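Side-chain contact in uncharacterized protein (Methanocella paludicola, PDB 5DMP), which probably acts as a DNA-repair phosphoesterase of archaeal non-homologous end joining, trimming 3'-phosphate groups from DNA ends before they are joined: residues A[19-24]-A[55-60]. Sequence-based numbering, arbitrary orientation.
With VN4 (oxido(dioxo)vanadium), chain J.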
loop_
_atom_site.group_PDB
_atom_site.type_symbol
_atom_site.label_atom_id
_atom_site.label_comp_id
_atom_site.label_asym_id
_atom_site.label_seq_id
_atom_site.Cartn_x
_atom_site.Cartn_y
_atom_site.Cartn_z
ATOM N N ASP A 19 4.837 0.366 3.690
ATOM C CA ASP A 19 5.153 0.687 2.295
ATOM C C ASP A 19 4.094 0.032 1.479
ATOM O O ASP A 19 3.940 -1.211 1.485
ATOM C CB ASP A 19 6.508 0.107 1.917
ATOM C CG ASP A 19 7.623 0.799 2.667
ATOM O OD1 ASP A 19 7.697 2.024 2.447
ATOM O OD2 ASP A 19 8.338 0.141 3.459
ATOM N N LEU A 20 3.359 0.842 0.727
ATOM C CA LEU A 20 2.365 0.310 -0.183
ATOM C C LEU A 20 2.958 0.196 -1.605
ATOM O O LEU A 20 3.598 1.146 -2.065
ATOM C CB LEU A 20 1.180 1.324 -0.303
ATOM C CG LEU A 20 0.217 1.083 -1.444
ATOM C CD1 LEU A 20 -0.637 -0.210 -1.155
ATOM C CD2 LEU A 20 -0.714 2.308 -1.488
ATOM N N ARG A 21 2.694 -0.917 -2.308
ATOM C CA ARG A 21 3.252 -0.988 -3.701
ATOM C C ARG A 21 2.251 -1.593 -4.632
ATOM O O ARG A 21 1.458 -2.499 -4.282
ATOM C CB ARG A 21 4.572 -1.874 -3.709
ATOM C CG ARG A 21 5.416 -1.732 -2.488
ATOM C CD ARG A 21 6.782 -2.549 -2.715
ATOM N NE ARG A 21 7.522 -2.537 -1.477
ATOM C CZ ARG A 21 8.319 -1.572 -1.036
ATOM N NH1 ARG A 21 8.537 -0.451 -1.748
ATOM N NH2 ARG A 21 8.893 -1.698 0.107
ATOM N N LEU A 22 2.219 -1.075 -5.844
ATOM C CA LEU A 22 1.313 -1.611 -6.806
ATOM C C LEU A 22 2.115 -1.881 -8.107
ATOM O O LEU A 22 2.825 -0.967 -8.606
ATOM C CB LEU A 22 0.223 -0.561 -7.201
ATOM C CG LEU A 22 -0.701 -0.132 -6.034
ATOM C CD1 LEU A 22 -1.544 1.052 -6.536
ATOM C CD2 LEU A 22 -1.588 -1.325 -5.633
ATOM N N GLU A 23 1.893 -3.046 -8.680
ATOM C CA GLU A 23 2.616 -3.395 -9.948
ATOM C C GLU A 23 2.074 -2.636 -11.133
ATOM O O GLU A 23 0.858 -2.733 -11.443
ATOM C CB GLU A 23 2.447 -4.853 -10.170
ATOM C CG GLU A 23 3.161 -5.304 -11.471
ATOM C CD GLU A 23 2.990 -6.780 -11.776
ATOM O OE1 GLU A 23 2.453 -7.573 -10.953
ATOM O OE2 GLU A 23 3.465 -7.169 -12.861
ATOM N N MET A 24 2.953 -1.895 -11.815
ATOM C CA MET A 24 2.628 -1.385 -13.156
ATOM C C MET A 24 3.897 -1.118 -13.968
ATOM O O MET A 24 4.979 -0.855 -13.388
ATOM C CB MET A 24 1.785 -0.108 -13.079
ATOM C CG MET A 24 2.245 0.986 -12.128
ATOM S SD MET A 24 1.066 2.364 -11.861
ATOM C CE MET A 24 0.311 2.062 -10.261
ATOM N N ILE A 55 9.561 -6.432 -8.981
ATOM C CA ILE A 55 8.379 -7.295 -8.699
ATOM C C ILE A 55 8.693 -8.355 -7.660
ATOM O O ILE A 55 7.877 -8.569 -6.757
ATOM C CB ILE A 55 7.793 -7.874 -9.997
ATOM C CG1 ILE A 55 7.037 -6.756 -10.740
ATOM C CG2 ILE A 55 6.854 -9.058 -9.697
ATOM C CD1 ILE A 55 6.747 -7.121 -12.174
ATOM N N GLY A 56 9.893 -8.959 -7.690
ATOM C CA GLY A 56 10.204 -10.022 -6.730
ATOM C C GLY A 56 10.364 -9.549 -5.275
ATOM O O GLY A 56 10.259 -10.349 -4.348
ATOM N N TYR A 57 10.568 -8.236 -5.052
ATOM C CA TYR A 57 10.562 -7.682 -3.687
ATOM C C TYR A 57 9.233 -7.809 -2.941
ATOM O O TYR A 57 9.189 -7.719 -1.696
ATOM C CB TYR A 57 10.949 -6.188 -3.773
ATOM C CG TYR A 57 11.488 -5.643 -2.504
ATOM C CD1 TYR A 57 12.801 -5.907 -2.132
ATOM C CD2 TYR A 57 10.694 -4.875 -1.632
ATOM C CE1 TYR A 57 13.342 -5.367 -0.945
ATOM C CE2 TYR A 57 11.203 -4.396 -0.418
ATOM C CZ TYR A 57 12.551 -4.628 -0.107
ATOM O OH TYR A 57 13.115 -4.133 1.022
ATOM N N ALA A 58 8.147 -8.057 -3.666
ATOM C CA ALA A 58 6.820 -8.172 -2.974
ATOM C C ALA A 58 6.768 -9.228 -1.850
ATOM O O ALA A 58 6.001 -9.109 -0.878
ATOM C CB ALA A 58 5.742 -8.467 -3.996
ATOM N N THR A 59 7.572 -10.292 -1.953
ATOM C CA THR A 59 7.555 -11.315 -0.869
ATOM C C THR A 59 8.819 -11.232 -0.005
ATOM O O THR A 59 9.089 -12.161 0.762
ATOM C CB THR A 59 7.376 -12.750 -1.451
ATOM O OG1 THR A 59 8.435 -12.962 -2.382
ATOM C CG2 THR A 59 6.084 -12.830 -2.254
ATOM N N PHE A 60 9.578 -10.126 -0.072
ATOM C CA PHE A 60 10.728 -9.987 0.808
ATOM C C PHE A 60 10.258 -9.758 2.247
ATOM O O PHE A 60 9.504 -8.786 2.501
ATOM C CB PHE A 60 11.647 -8.794 0.405
ATOM C CG PHE A 60 12.739 -8.577 1.387
ATOM C CD1 PHE A 60 13.662 -9.618 1.653
ATOM C CD2 PHE A 60 12.747 -7.465 2.218
ATOM C CE1 PHE A 60 14.668 -9.457 2.600
ATOM C CE2 PHE A 60 13.746 -7.316 3.160
ATOM C CZ PHE A 60 14.701 -8.308 3.362
HETATM V V VN4 J . 12.186 -0.584 1.121
HETATM O O1 VN4 J . 13.682 -0.946 -0.025
HETATM O O2 VN4 J . 12.026 -2.056 2.363
HETATM O O3 VN4 J . 11.147 0.993 0.929
#
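Arg-21 and Tyr-57 meet face to edge: the CD2-CE2 edge of the phenol ring lies over one face of the guanidinium, the two planes 86° apart, with Arg-21 NH2 3.6 Å from Tyr-57 CE2. An arginine suits this place because its flat head can offer a face to an aromatic edge. Arg-21 NE bonds to Gln-9 and NH1 to Ser-30, which should fix the rotation of the head, and vanadate O3 lies near the guanidinium plane, 3.6 Å from Arg-21 NH2, too long for a firm bond. CG lies anti to the carbonyl carbon (chi1 -36°, short of the staggered -60°), and extension from CG to NE carries the head to the Tyr-57 edge. Asp-19, two residues earlier and on the same side of the strand, sets its CB against the opposite face, toward the rim; its OD2, bonded to His-11, makes a long salt bridge, 3.9 Å from Arg-21 NH2, with no N-H aimed at the oxygen. All three residues line the pocket that holds the vanadium oxide group in the phosphoesterase domain, where strand 16-24 of the antiparallel sheet faces the short 3-10 turn after strand 45-53; vanadate probably mimics the substrate phosphate. Tyrosine gives this turn a rigid arm with a donor at its end: CG is anti to the backbone N (chi1 -158°), and Tyr-57 OH donates to vanadate O2 at 2.7 Å, while Phe-60 CB covers one ring face. Farther along, hydrogen bonds from His-3 ND1 and Ile-5 N grip OE1 of the extended Glu-23 and steady its carboxylate, while Glu-23 OE2 makes a van der Waals touch with Ile-55 CD1 at 3.4 Å. Isoleucine suits because its apolar branches can lie against both this chain and Ile-5.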